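Local coordinates for protein CPn_0803/CP_1068/CPj0803/CpB0832 (Chlamydophila pneumoniae, PDB 3Q9D) that is of unknown function but is probably associated with the needle tip of the chlamydial type III secretion system, at residues Glu55-Leu58 and Lys59-Phe62; Phe74-Val77 and Val78-Ala82; Phe92-Met95 and Leu96-Lys100. All blocks are in the same frame, centred on the assembly; numbering follows the deposited sequence. Where two conformers were deposited one is given.

Overall arrangement
Each contact is local, between residues three to six apart along one helix or at its end: contact 1 on helix 48-61, contact 2 on helix 70-82 and contact 3 on helix 86-98. Helices 48-61 and 86-98 also pack on helix 107-133. The centres of contacts 1 and 2 lie about 11 Å apart, those of 2 and 3 about 13 Å, and those of 1 and 3 about 16 Å. They meet through apolar side chains: L58 CD2 is 3.6 Å from F74 CD1, L58 CD1 is 3.8 Å from L96 CD1, and V78 CB is 3.5 Å from F93 CE1. The three contacts therefore contribute to one hydrophobic core.

Contact 1: Glu55-Leu58 and Lys59-Phe62; sequences EGNL and KRIF
K59 and E55 face each other one turn apart near the C-terminal end of helix 48-61, in an alpha-helical contact where side chains three and four residues apart follow the backbone ladder. K59 N donates to E55 O at 2.8 Å, and the two side chains run alongside each other in the same direction. They meet through carbon: K59 CE lies 3.8 Å from E55 CD. The K59 chain stays extended as far as CE and turns only at its last torsion (chi4 -64°), which leaves NZ 5.0 Å from E55 OE2. That is too far for direct pairing; the ammonium instead makes a salt bridge to E119 of the same chain and a hydrogen bond to the backbone oxygen of A118 of the second subunit, linking helix 48-61 to helix 107-133 of its own chain and to the neighbouring copy.

R60 N bonds to G56 O, while its side chain bends at chi3 (-40°) and folds back over the preceding turn. G56 O lies over one guanidinium face, toward its rim. NH2 reaches N57 OD1 at 2.5 Å, in the plane of both the amide carbonyl and the guanidinium, although the two planes are 74° apart; the very short distance, in one of two modelled conformers, makes the exact geometry doubtful. A water bonded to N57 O also accepts a weak bond from NH2.

I61 N returns to N57 O, and in the conformer given its CD1 lies beside L58 CD2 at 4.0 Å, an apolar pair pointing the same way. L58 also packs on F120 of helix 107-133. F62 completes the series by donating its backbone N to L58 O at 3.0 Å. That same oxygen lies near the plane of the phenyl ring, at its edge, 3.4 Å from F62 CD2.

Contact 2: Phe74-Val77 and Val78-Ala82; sequences FQNV and VFNCA
The backbone N atoms of V78, F79, N80 and C81 donate in turn to the O atoms of F74, Q75, N76 and V77, four i to i+4 bonds with N-H...O angles of 159° to 167° that define a regular alpha-helix along this part of helix 70-82. F74 and V78 lie side by side and point the same way. V78 CG2 comes to 3.6 Å from F74 CE1 and 3.8 Å from F74 CZ, approaching the ring obliquely, and it also comes close to F74 O.

On another side, N76 and N80 cross with their amide planes 75° apart. Their closest atoms are N76 ND2 and N80 ND2, at 3.4 Å; as both are donors, this approach is not a hydrogen bond. N76 also packs on F139 of the second subunit. F79 lays its ring beside the backbone, with CD2 3.2 Å from Q75 O, and farther out makes a T-shaped contact with F93 on helix 86-98. V77 and C81 both touch L54 of helix 48-61.

Because two amide nitrogens, both donors, face each other in the N76 and N80 pair, the amides cannot bond to each other through those atoms, and the continuity of the helix here rests on its backbone bonds, with carbon contacts such as F74 to V78 added to them.

Contact 3: Phe92-Met95 and Leu96-Lys100; sequences FFEM and LINGK
F93 overlaps I97 one turn further on: the two side chains run in the same direction, and I97 CD1 meets the phenyl ring obliquely, 3.9 Å from F93 CD1. In the backbone, the N atoms of L96 and I97 bond to F92 O and F93 O in ordinary helical fashion. M95 and L96, adjacent in sequence, also lie side by side in the M95 conformer given.

The polar side of the turn is carried by E94 and N98. E94 bends at chi2 (-70°), which brings OE1 to N98 ND2 at 2.9 Å. E94 OE1 lies close to the plane of the N98 amide, whereas ND2 meets that oxygen from above the carboxylate plane, and the two flat groups are turned 52° apart.

The backbone of the same glutamate gathers the end of helix 86-98. E94 O accepts from N98 N at 3.0 Å and from K100 N at 3.1 Å, the two donors arriving from opposite faces of the carbonyl plane, each well out of it. Between them, G99 is the first residue to leave helical geometry; its positive phi (64°) makes it a helix-ending glycine at the C' position and turns the chain so that K100 N can point back to E94. G99 N makes only a weak bond to M95 O. One carbonyl therefore serves both the last turn and the chain leaving it.

In the bundle, M95 packs on F51 of helix 48-61 and on A113 and I117 of helix 107-133, L96 reaches L116 and I124 of that long helix, and I97 touches F74 of helix 70-82.

Contact 1: Glu55-Leu58 and Lys59-Phe62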
ATOM      1  N   GLU A  55       1.863  -1.457  31.711  1.00 22.42           N
ATOM      2  CA  GLU A  55       3.062  -1.255  30.896  1.00 22.50           C
ATOM      3  C   GLU A  55       3.167  -2.295  29.781  1.00 23.13           C
ATOM      4  O   GLU A  55       3.452  -1.950  28.632  1.00 24.96           O
ATOM      5  CB  GLU A  55       4.326  -1.311  31.751  1.00 21.39           C
ATOM      6  CG  GLU A  55       5.599  -1.069  30.949  1.00 25.36           C
ATOM      7  CD  GLU A  55       6.867  -1.218  31.792  1.00 43.19           C
ATOM      8  OE1 GLU A  55       7.150  -2.348  32.256  1.00 48.99           O
ATOM      9  OE2 GLU A  55       7.574  -0.207  31.993  1.00 40.07           O
ATOM     10  N   GLY A  56       2.965  -3.565  30.122  1.00 22.84           N
ATOM     11  CA  GLY A  56       3.013  -4.630  29.123  1.00 22.00           C
ATOM     12  C   GLY A  56       1.983  -4.419  28.021  1.00 20.72           C
ATOM     13  O   GLY A  56       2.279  -4.576  26.844  1.00 18.88           O
ATOM     14  N   ASN A  57       0.759  -4.066  28.400  1.00 20.19           N
ATOM     15  CA  ASN A  57      -0.293  -3.797  27.424  1.00 22.24           C
ATOM     16  C   ASN A  57      -0.001  -2.591  26.507  1.00 19.91           C
ATOM     17  O   ASN A  57      -0.258  -2.625  25.302  1.00 19.55           O
ATOM     18  CB  ASN A  57      -1.636  -3.650  28.160  1.00 24.30           C
ATOM     19  CG  ASN A  57      -2.177  -4.994  28.620  1.00 34.57           C
ATOM     20  OD1 ASN A  57      -2.143  -5.955  27.856  1.00 34.16           O
ATOM     21  ND2 ASN A  57      -2.657  -5.077  29.859  1.00 32.20           N
ATOM     22  N   LEU A  58       0.573  -1.540  27.075  1.00 19.89           N
ATOM     23  CA  LEU A  58       0.953  -0.383  26.284  1.00 21.05           C
ATOM     24  C   LEU A  58       2.140  -0.729  25.383  1.00 15.42           C
ATOM     25  O   LEU A  58       2.159  -0.351  24.211  1.00 19.99           O
ATOM     26  CB  LEU A  58       1.273   0.811  27.174  1.00 14.60           C
ATOM     27  CG  LEU A  58       0.092   1.387  27.962  1.00 18.56           C
ATOM     28  CD1 LEU A  58       0.572   2.393  29.000  1.00 31.14           C
ATOM     29  CD2 LEU A  58      -0.959   2.015  27.061  1.00 17.51           C
ATOM     30  N   LYS A  59       3.141  -1.417  25.925  1.00 18.87           N
ATOM     31  CA  LYS A  59       4.239  -1.858  25.071  1.00 23.15           C
ATOM     32  C   LYS A  59       3.706  -2.639  23.876  1.00 21.86           C
ATOM     33  O   LYS A  59       4.197  -2.487  22.769  1.00 18.77           O
ATOM     34  CB  LYS A  59       5.233  -2.731  25.839  1.00 17.83           C
ATOM     35  CG  LYS A  59       6.184  -1.909  26.748  1.00 15.97           C
ATOM     36  CD  LYS A  59       7.123  -2.850  27.517  1.00 26.42           C
ATOM     37  CE  LYS A  59       8.171  -2.040  28.315  1.00 36.41           C
ATOM     38  NZ  LYS A  59       9.075  -1.255  27.385  1.00 33.75           N
ATOM     39  N   ARG A  60       2.719  -3.498  24.105  1.00 17.24           N
ATOM     40  CA  ARG A  60       2.139  -4.297  23.025  0.53 16.83           C
ATOM     41  C   ARG A  60       1.493  -3.423  21.955  1.00 21.44           C
ATOM     42  O   ARG A  60       1.761  -3.569  20.758  1.00 16.12           O
ATOM     43  CB  ARG A  60       1.098  -5.275  23.588  0.53 16.92           C
ATOM     44  CG  ARG A  60       0.518  -6.237  22.549  0.53 26.16           C
ATOM     45  CD  ARG A  60      -0.232  -7.409  23.212  0.53 31.62           C
ATOM     46  NE  ARG A  60       0.452  -7.898  24.410  0.53 37.27           N
ATOM     47  CZ  ARG A  60       0.019  -7.680  25.647  0.53 36.49           C
ATOM     48  NH1 ARG A  60       0.692  -8.143  26.685  0.53 31.19           N
ATOM     49  NH2 ARG A  60      -1.095  -6.996  25.838  0.53 42.77           N
ATOM     50  N   ILE A  61       0.624  -2.506  22.370  1.00 18.66           N
ATOM     51  CA  ILE A  61      -0.087  -1.748  21.351  0.59 19.90           C
ATOM     52  C   ILE A  61       0.847  -0.819  20.587  1.00 22.41           C
ATOM     53  O   ILE A  61       0.619  -0.575  19.411  1.00 20.09           O
ATOM     54  CB  ILE A  61      -1.309  -0.969  21.891  0.59 21.77           C
ATOM     55  CG1 ILE A  61      -0.869   0.193  22.781  0.59 21.42           C
ATOM     56  CG2 ILE A  61      -2.268  -1.893  22.644  0.59 21.23           C
ATOM     57  CD1 ILE A  61      -2.048   0.967  23.354  0.59 23.58           C
ATOM     58  N   PHE A  62       1.899  -0.322  21.235  1.00 14.81           N
ATOM     59  CA  PHE A  62       2.836   0.562  20.537  1.00 16.59           C
ATOM     60  C   PHE A  62       3.970  -0.159  19.803  1.00 17.60           C
ATOM     61  O   PHE A  62       4.825   0.484  19.201  1.00 21.15           O
ATOM     62  CB  PHE A  62       3.342   1.678  21.471  1.00 16.12           C
ATOM     63  CG  PHE A  62       2.267   2.719  21.746  1.00 19.25           C
ATOM     64  CD1 PHE A  62       1.901   3.615  20.748  1.00 18.23           C
ATOM     65  CD2 PHE A  62       1.576   2.741  22.954  1.00 13.61           C
ATOM     66  CE1 PHE A  62       0.888   4.554  20.946  1.00 18.64           C
ATOM     67  CE2 PHE A  62       0.556   3.682  23.176  1.00 20.52           C
ATOM     68  CZ  PHE A  62       0.211   4.592  22.161  1.00 19.74           C
TER
HETATM   69  O   HOH W   1      -2.436  -4.682  24.735  1.00 31.55           O

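Contact 2: Phe74-Val77 and Val78-Ala82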
ATOM      1  N   PHE A  74      -5.740   2.299  22.926  1.00 14.88           N
ATOM      2  CA  PHE A  74      -5.199   2.757  24.193  1.00 17.80           C
ATOM      3  C   PHE A  74      -6.300   3.038  25.242  1.00 18.70           C
ATOM      4  O   PHE A  74      -6.192   2.630  26.397  1.00 17.22           O
ATOM      5  CB  PHE A  74      -4.347   4.011  23.960  1.00 13.22           C
ATOM      6  CG  PHE A  74      -4.233   4.895  25.165  1.00 20.63           C
ATOM      7  CD1 PHE A  74      -3.383   4.564  26.213  1.00 19.64           C
ATOM      8  CD2 PHE A  74      -4.975   6.069  25.249  1.00 21.70           C
ATOM      9  CE1 PHE A  74      -3.280   5.404  27.356  1.00 16.82           C
ATOM     10  CE2 PHE A  74      -4.873   6.906  26.371  1.00 20.92           C
ATOM     11  CZ  PHE A  74      -4.035   6.572  27.415  1.00 17.43           C
ATOM     12  N   GLN A  75      -7.349   3.753  24.862  1.00 17.85           N
ATOM     13  CA  GLN A  75      -8.437   3.999  25.812  1.00 16.09           C
ATOM     14  C   GLN A  75      -9.006   2.691  26.317  1.00 19.50           C
ATOM     15  O   GLN A  75      -9.322   2.558  27.482  1.00 21.06           O
ATOM     16  CB  GLN A  75      -9.559   4.806  25.146  1.00 15.22           C
ATOM     17  CG  GLN A  75      -9.164   6.238  24.804  1.00 18.13           C
ATOM     18  CD  GLN A  75     -10.322   6.982  24.170  1.00 22.19           C
ATOM     19  OE1 GLN A  75     -10.825   6.577  23.124  1.00 19.71           O
ATOM     20  NE2 GLN A  75     -10.777   8.050  24.823  1.00 23.23           N
ATOM     21  N   ASN A  76      -9.151   1.723  25.427  1.00 17.82           N
ATOM     22  CA  ASN A  76      -9.704   0.414  25.812  1.00 15.96           C
ATOM     23  C   ASN A  76      -8.807  -0.303  26.834  1.00 23.73           C
ATOM     24  O   ASN A  76      -9.298  -0.906  27.782  1.00 24.32           O
ATOM     25  CB  ASN A  76      -9.907  -0.459  24.573  1.00 23.23           C
ATOM     26  CG  ASN A  76     -10.508  -1.816  24.907  1.00 30.59           C
ATOM     27  OD1 ASN A  76     -11.639  -1.894  25.373  1.00 33.30           O
ATOM     28  ND2 ASN A  76      -9.748  -2.885  24.678  1.00 32.31           N
ATOM     29  N   VAL A  77      -7.492  -0.198  26.643  1.00 19.91           N
ATOM     30  CA  VAL A  77      -6.511  -0.718  27.596  1.00 20.57           C
ATOM     31  C   VAL A  77      -6.661  -0.062  28.967  1.00 25.53           C
ATOM     32  O   VAL A  77      -6.658  -0.736  29.998  1.00 24.47           O
ATOM     33  CB  VAL A  77      -5.068  -0.488  27.068  1.00 23.43           C
ATOM     34  CG1 VAL A  77      -4.032  -0.625  28.196  1.00 19.64           C
ATOM     35  CG2 VAL A  77      -4.770  -1.482  25.930  1.00 25.52           C
ATOM     36  N   VAL A  78      -6.812   1.258  28.982  1.00 17.64           N
ATOM     37  CA  VAL A  78      -7.007   1.944  30.255  1.00 23.26           C
ATOM     38  C   VAL A  78      -8.318   1.522  30.934  1.00 28.26           C
ATOM     39  O   VAL A  78      -8.335   1.224  32.132  1.00 26.06           O
ATOM     40  CB  VAL A  78      -6.945   3.479  30.099  1.00 16.83           C
ATOM     41  CG1 VAL A  78      -7.302   4.155  31.435  1.00 18.84           C
ATOM     42  CG2 VAL A  78      -5.534   3.910  29.661  1.00 21.02           C
ATOM     43  N   PHE A  79      -9.406   1.478  30.174  1.00 21.74           N
ATOM     44  CA  PHE A  79     -10.681   1.086  30.755  1.00 21.47           C
ATOM     45  C   PHE A  79     -10.630  -0.347  31.282  1.00 30.95           C
ATOM     46  O   PHE A  79     -11.113  -0.622  32.381  1.00 31.70           O
ATOM     47  CB  PHE A  79     -11.831   1.305  29.766  1.00 26.88           C
ATOM     48  CG  PHE A  79     -12.216   2.758  29.610  1.00 32.43           C
ATOM     49  CD1 PHE A  79     -12.499   3.536  30.727  1.00 35.22           C
ATOM     50  CD2 PHE A  79     -12.278   3.348  28.352  1.00 31.02           C
ATOM     51  CE1 PHE A  79     -12.846   4.881  30.592  1.00 33.62           C
ATOM     52  CE2 PHE A  79     -12.635   4.685  28.206  1.00 30.56           C
ATOM     53  CZ  PHE A  79     -12.910   5.455  29.332  1.00 31.04           C
ATOM     54  N   ASN A  80     -10.011  -1.246  30.520  1.00 23.87           N
ATOM     55  CA  ASN A  80      -9.849  -2.637  30.962  1.00 24.67           C
ATOM     56  C   ASN A  80      -9.091  -2.690  32.278  1.00 26.95           C
ATOM     57  O   ASN A  80      -9.470  -3.405  33.195  1.00 34.22           O
ATOM     58  CB  ASN A  80      -9.117  -3.490  29.902  1.00 22.17           C
ATOM     59  CG  ASN A  80     -10.010  -3.858  28.728  1.00 36.91           C
ATOM     60  OD1 ASN A  80     -11.223  -3.668  28.784  1.00 45.24           O
ATOM     61  ND2 ASN A  80      -9.415  -4.406  27.666  1.00 38.37           N
ATOM     62  N   CYS A  81      -8.014  -1.927  32.363  1.00 26.78           N
ATOM     63  CA  CYS A  81      -7.217  -1.881  33.584  0.54 32.42           C
ATOM     64  C   CYS A  81      -8.010  -1.287  34.760  1.00 38.50           C
ATOM     65  O   CYS A  81      -7.914  -1.780  35.886  1.00 47.85           O
ATOM     66  CB  CYS A  81      -5.907  -1.118  33.354  0.54 32.99           C
ATOM     67  SG  CYS A  81      -4.625  -2.053  32.456  0.54 70.29           S
ATOM     68  N   ALA A  82      -8.799  -0.248  34.499  1.00 35.62           N
ATOM     69  CA  ALA A  82      -9.613   0.403  35.530  1.00 37.40           C
ATOM     70  C   ALA A  82     -10.752  -0.492  36.014  1.00 40.49           C
ATOM     71  O   ALA A  82     -11.305  -0.293  37.108  1.00 32.29           O
ATOM     72  CB  ALA A  82     -10.179   1.718  35.006  1.00 30.18           C
TER

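Contact 3: Phe92-Met95 and Leu96-Lys100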
ATOM      1  N   PHE A  92      -5.097   7.314  35.170  1.00 20.42           N
ATOM      2  CA  PHE A  92      -4.165   6.940  34.102  1.00 22.54           C
ATOM      3  C   PHE A  92      -4.242   7.825  32.863  1.00 20.02           C
ATOM      4  O   PHE A  92      -3.222   8.086  32.221  1.00 18.77           O
ATOM      5  CB  PHE A  92      -4.303   5.455  33.744  1.00 24.33           C
ATOM      6  CG  PHE A  92      -3.682   4.535  34.766  1.00 24.83           C
ATOM      7  CD1 PHE A  92      -2.317   4.602  35.030  1.00 32.21           C
ATOM      8  CD2 PHE A  92      -4.451   3.608  35.451  1.00 29.81           C
ATOM      9  CE1 PHE A  92      -1.730   3.763  35.974  1.00 31.77           C
ATOM     10  CE2 PHE A  92      -3.883   2.767  36.391  1.00 33.56           C
ATOM     11  CZ  PHE A  92      -2.522   2.842  36.655  1.00 36.19           C
ATOM     12  N   PHE A  93      -5.443   8.303  32.525  1.00 17.80           N
ATOM     13  CA  PHE A  93      -5.582   9.260  31.420  1.00 19.10           C
ATOM     14  C   PHE A  93      -4.854  10.586  31.716  1.00 21.53           C
ATOM     15  O   PHE A  93      -4.141  11.099  30.868  1.00 21.17           O
ATOM     16  CB  PHE A  93      -7.058   9.539  31.109  1.00 16.19           C
ATOM     17  CG  PHE A  93      -7.768   8.385  30.416  1.00 25.14           C
ATOM     18  CD1 PHE A  93      -7.150   7.688  29.377  1.00 19.46           C
ATOM     19  CD2 PHE A  93      -9.043   8.000  30.808  1.00 20.13           C
ATOM     20  CE1 PHE A  93      -7.819   6.612  28.720  1.00 16.60           C
ATOM     21  CE2 PHE A  93      -9.712   6.936  30.169  1.00 20.53           C
ATOM     22  CZ  PHE A  93      -9.086   6.242  29.131  1.00 22.80           C
ATOM     23  N   GLU A  94      -5.054  11.150  32.901  1.00 21.36           N
ATOM     24  CA  GLU A  94      -4.313  12.368  33.282  1.00 23.90           C
ATOM     25  C   GLU A  94      -2.808  12.116  33.217  1.00 22.75           C
ATOM     26  O   GLU A  94      -2.043  12.912  32.658  1.00 27.27           O
ATOM     27  CB  GLU A  94      -4.674  12.786  34.705  1.00 34.53           C
ATOM     28  CG  GLU A  94      -6.089  13.269  34.883  1.00 48.10           C
ATOM     29  CD  GLU A  94      -6.328  14.617  34.229  1.00 60.71           C
ATOM     30  OE1 GLU A  94      -5.372  15.181  33.648  1.00 56.74           O
ATOM     31  OE2 GLU A  94      -7.475  15.110  34.308  1.00 67.72           O
ATOM     32  N   MET A  95      -2.380  10.996  33.792  1.00 18.46           N
ATOM     33  CA  MET A  95      -0.968  10.626  33.795  1.00 19.56           C
ATOM     34  C   MET A  95      -0.401  10.508  32.370  1.00 19.77           C
ATOM     35  O   MET A  95       0.608  11.151  32.022  1.00 22.82           O
ATOM     36  CB  MET A  95      -0.774   9.292  34.527  1.00 21.93           C
ATOM     37  CG  MET A  95       0.650   8.750  34.426  1.00 18.15           C
ATOM     38  SD  MET A  95       0.813   7.006  34.895  1.00 25.54           S
ATOM     39  CE  MET A  95      -0.072   7.015  36.453  1.00 31.94           C
ATOM     40  N   LEU A  96      -1.057   9.696  31.542  1.00 18.84           N
ATOM     41  CA  LEU A  96      -0.508   9.293  30.230  1.00 21.21           C
ATOM     42  C   LEU A  96      -0.828  10.243  29.071  1.00 28.37           C
ATOM     43  O   LEU A  96      -0.076  10.317  28.101  1.00 23.61           O
ATOM     44  CB  LEU A  96      -0.966   7.874  29.879  1.00 19.55           C
ATOM     45  CG  LEU A  96      -0.467   6.802  30.856  1.00 21.39           C
ATOM     46  CD1 LEU A  96      -1.096   5.456  30.536  1.00 22.43           C
ATOM     47  CD2 LEU A  96       1.048   6.714  30.799  1.00 22.24           C
ATOM     48  N   ILE A  97      -1.950  10.947  29.163  1.00 22.23           N
ATOM     49  CA  ILE A  97      -2.288  11.943  28.147  1.00 25.96           C
ATOM     50  C   ILE A  97      -1.700  13.308  28.514  1.00 34.59           C
ATOM     51  O   ILE A  97      -1.099  13.975  27.670  1.00 31.87           O
ATOM     52  CB  ILE A  97      -3.813  12.052  27.940  1.00 26.89           C
ATOM     53  CG1 ILE A  97      -4.365  10.763  27.317  1.00 20.41           C
ATOM     54  CG2 ILE A  97      -4.153  13.225  27.050  1.00 34.87           C
ATOM     55  CD1 ILE A  97      -5.917  10.712  27.316  1.00 23.53           C
ATOM     56  N   ASN A  98      -1.832  13.701  29.784  1.00 31.51           N
ATOM     57  CA  ASN A  98      -1.374  15.022  30.236  1.00 32.17           C
ATOM     58  C   ASN A  98      -0.037  15.066  30.991  1.00 31.69           C
ATOM     59  O   ASN A  98       0.434  16.143  31.317  1.00 32.51           O
ATOM     60  CB  ASN A  98      -2.457  15.697  31.091  1.00 31.60           C
ATOM     61  CG  ASN A  98      -3.708  15.989  30.296  1.00 40.10           C
ATOM     62  OD1 ASN A  98      -3.633  16.166  29.084  1.00 41.99           O
ATOM     63  ND2 ASN A  98      -4.863  16.031  30.962  1.00 40.96           N
ATOM     64  N   GLY A  99       0.557  13.911  31.282  1.00 30.04           N
ATOM     65  CA  GLY A  99       1.778  13.855  32.078  1.00 26.54           C
ATOM     66  C   GLY A  99       1.620  14.340  33.522  1.00 28.28           C
ATOM     67  O   GLY A  99       2.603  14.712  34.183  1.00 29.38           O
ATOM     68  N   LYS A 100       0.387  14.329  34.025  1.00 25.56           N
ATOM     69  CA  LYS A 100       0.081  14.885  35.351  1.00 31.11           C
ATOM     70  C   LYS A 100      -0.334  13.793  36.328  1.00 28.30           C
ATOM     71  O   LYS A 100      -1.124  12.900  35.982  1.00 27.42           O
ATOM     72  CB  LYS A 100      -1.024  15.942  35.212  1.00 46.58           C
ATOM     73  CG  LYS A 100      -1.639  16.452  36.515  1.00 59.02           C
ATOM     74  CD  LYS A 100      -0.607  17.111  37.432  1.00 72.40           C
ATOM     75  CE  LYS A 100      -1.252  18.138  38.375  1.00 74.65           C
ATOM     76  NZ  LYS A 100      -2.378  17.580  39.182  1.00 75.03           N
TER